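Local atomic coordinates of acetylxylan esterase A (Aspergillus awamori, PDB entry 5X6S), a protein that removes acetyl side groups from the hetero-xylan backbone of plant biomass, acting as a secreted serine esterase of carbohydrate esterase family 1. Residues T116-G121 against T140-V145. Sequence-based numbering, arbitrary orientation.
Sequences TGSSSG and TVYSGV
Thr116 OG1 donates a hydrogen bond of 2.8 Å to Thr140 O, approaching from above the carbonyl plane, 37° out of it. A chi1 of 179° swings OG1 opposite the backbone N and brings it to the adjacent strand, where it also lies near the plane of the Tyr142 ring, at its edge, 3.8 Å from Tyr142 CD2. Further along, Tyr142 N donates to Gly117 O at 3.1 Å and Ser119 N to Tyr142 O at 3.1 Å, so Tyr142 is gripped through both its amide and its carbonyl. Ser118 CA adds a C-H...O contact to that same carbonyl, while Ser118 OG packs 3.5 Å from Tyr142 CB.

Strand segments 116-118 and 140-142 run nearly parallel, and the bond from Ser119 N to Tyr142 O illustrates how parallel pairing carried past a strand end lets the adjacent strand hold the turn bearing a nucleophile. Ser119 has a positive phi, as in the strained nucleophile elbow of alpha/beta-hydrolases, consistent with the GxSxG sequence. Its CB points away from 140-145, and OG of this probable nucleophile is hydrogen-bonded to His259 NE2, consistent with a charge relay. In the second shell, Asp268 and the backbone N of His264 hold Tyr142 OH, Tyr197 stacks on the ring, and Tyr47 OH bonds Ser118 OG.

The contact joins the two strands of a beta-alpha-beta unit within the central sheet: strand 113-118 lies between 33-37 and 138-142, strand 193-199 follows beyond, helix 120-131 covers the Val141 face, and helix 265-272 packs against Thr140 on the other.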
ATOM      1  N   THR A 116      -0.248  15.583   4.425  1.00 14.29           N
ATOM      2  CA  THR A 116       0.317  16.930   4.309  1.00 14.59           C
ATOM      3  C   THR A 116       0.093  17.646   5.638  1.00 14.92           C
ATOM      4  O   THR A 116      -0.772  17.242   6.443  1.00 14.72           O
ATOM      5  CB  THR A 116      -0.298  17.706   3.111  1.00 15.36           C
ATOM      6  OG1 THR A 116       0.244  19.005   3.046  1.00 14.80           O
ATOM      7  CG2 THR A 116      -1.867  17.810   3.226  1.00 14.78           C
ATOM      8  N   GLY A 117       0.889  18.671   5.897  1.00 15.15           N
ATOM      9  CA  GLY A 117       0.863  19.353   7.156  1.00 15.42           C
ATOM     10  C   GLY A 117       1.738  20.578   7.139  1.00 15.83           C
ATOM     11  O   GLY A 117       2.569  20.712   6.238  1.00 16.76           O
ATOM     12  N   SER A 118       1.515  21.488   8.093  1.00 15.54           N
ATOM     13  CA  SER A 118       2.292  22.695   8.224  1.00 16.69           C
ATOM     14  C   SER A 118       2.991  22.720   9.603  1.00 15.93           C
ATOM     15  O   SER A 118       2.426  22.327  10.586  1.00 15.97           O
ATOM     16  CB  SER A 118       1.405  23.956   8.031  1.00 16.15           C
ATOM     17  OG  SER A 118       0.898  23.962   6.714  1.00 17.72           O
ATOM     18  N   SER A 119       4.221  23.224   9.632  1.00 17.31           N
ATOM     19  CA  SER A 119       5.012  23.414  10.843  1.00 18.04           C
ATOM     20  C   SER A 119       5.120  22.085  11.634  1.00 17.11           C
ATOM     21  O   SER A 119       5.597  21.137  11.070  1.00 16.99           O
ATOM     22  CB  SER A 119       4.450  24.604  11.634  1.00 18.75           C
ATOM     23  OG  SER A 119       5.281  24.962  12.728  1.00 22.48           O
ATOM     24  N   SER A 120       4.655  22.013  12.877  1.00 17.45           N
ATOM     25  CA  SER A 120       4.593  20.752  13.626  1.00 18.00           C
ATOM     26  C   SER A 120       3.940  19.637  12.803  1.00 16.08           C
ATOM     27  O   SER A 120       4.407  18.494  12.782  1.00 16.54           O
ATOM     28  CB  SER A 120       3.880  20.938  14.961  1.00 17.76           C
ATOM     29  OG  SER A 120       4.073  19.789  15.834  1.00 20.08           O
ATOM     30  N   GLY A 121       2.922  19.993  12.054  1.00 16.16           N
ATOM     31  CA  GLY A 121       2.228  19.010  11.204  1.00 15.48           C
ATOM     32  C   GLY A 121       3.046  18.601  10.017  1.00 16.40           C
ATOM     33  O   GLY A 121       2.917  17.465   9.540  1.00 16.30           O
ATOM     34  N   THR A 140       3.010  16.047   1.052  1.00 16.28           N
ATOM     35  CA  THR A 140       3.465  17.452   0.831  1.00 16.64           C
ATOM     36  C   THR A 140       3.784  18.045   2.180  1.00 16.35           C
ATOM     37  O   THR A 140       2.926  18.058   3.083  1.00 16.72           O
ATOM     38  CB  THR A 140       2.414  18.299   0.015  1.00 16.19           C
ATOM     39  OG1 THR A 140       2.250  17.749  -1.305  1.00 17.89           O
ATOM     40  CG2 THR A 140       2.849  19.779  -0.131  1.00 16.00           C
ATOM     41  N   VAL A 141       4.985  18.574   2.336  1.00 15.95           N
ATOM     42  CA  VAL A 141       5.507  19.098   3.579  1.00 16.94           C
ATOM     43  C   VAL A 141       5.627  20.621   3.468  1.00 18.19           C
ATOM     44  O   VAL A 141       6.390  21.134   2.602  1.00 18.95           O
ATOM     45  CB  VAL A 141       6.883  18.446   3.924  1.00 17.36           C
ATOM     46  CG1 VAL A 141       7.501  18.973   5.178  1.00 16.25           C
ATOM     47  CG2 VAL A 141       6.760  16.913   3.996  1.00 18.02           C
ATOM     48  N   TYR A 142       4.841  21.327   4.277  1.00 17.38           N
ATOM     49  CA  TYR A 142       4.903  22.808   4.381  1.00 18.39           C
ATOM     50  C   TYR A 142       5.710  23.263   5.614  1.00 17.59           C
ATOM     51  O   TYR A 142       5.178  23.410   6.728  1.00 17.45           O
ATOM     52  CB  TYR A 142       3.500  23.465   4.361  1.00 16.76           C
ATOM     53  CG  TYR A 142       2.841  23.398   3.032  1.00 17.01           C
ATOM     54  CD1 TYR A 142       3.249  24.254   1.990  1.00 16.91           C
ATOM     55  CD2 TYR A 142       1.826  22.478   2.762  1.00 16.21           C
ATOM     56  CE1 TYR A 142       2.680  24.173   0.745  1.00 18.60           C
ATOM     57  CE2 TYR A 142       1.228  22.411   1.468  1.00 16.06           C
ATOM     58  CZ  TYR A 142       1.655  23.281   0.492  1.00 18.30           C
ATOM     59  OH  TYR A 142       1.124  23.274  -0.754  1.00 18.64           O
ATOM     60  N   SER A 143       7.024  23.494   5.413  1.00 17.72           N
ATOM     61  CA  SER A 143       7.873  24.056   6.502  1.00 17.49           C
ATOM     62  C   SER A 143       7.953  23.162   7.728  1.00 18.26           C
ATOM     63  O   SER A 143       7.393  23.471   8.793  1.00 19.00           O
ATOM     64  CB  SER A 143       7.398  25.456   6.907  1.00 17.37           C
ATOM     65  OG  SER A 143       7.208  26.295   5.764  1.00 19.06           O
ATOM     66  N   GLY A 144       8.616  22.026   7.574  1.00 19.94           N
ATOM     67  CA  GLY A 144       8.815  21.105   8.676  1.00 20.73           C
ATOM     68  C   GLY A 144      10.311  20.872   8.949  1.00 21.24           C
ATOM     69  O   GLY A 144      11.164  21.701   8.597  1.00 20.93           O
ATOM     70  N   VAL A 145      10.611  19.737   9.561  1.00 21.02           N
ATOM     71  CA  VAL A 145      11.995  19.251   9.749  1.00 20.82           C
ATOM     72  C   VAL A 145      11.994  17.789   9.355  1.00 22.52           C
ATOM     73  O   VAL A 145      10.932  17.172   9.291  1.00 20.70           O
ATOM     74  CB  VAL A 145      12.545  19.438  11.177  1.00 20.63           C
ATOM     75  CG1 VAL A 145      12.416  20.879  11.634  1.00 19.75           C
ATOM     76  CG2 VAL A 145      11.890  18.494  12.172  1.00 20.28           C
TER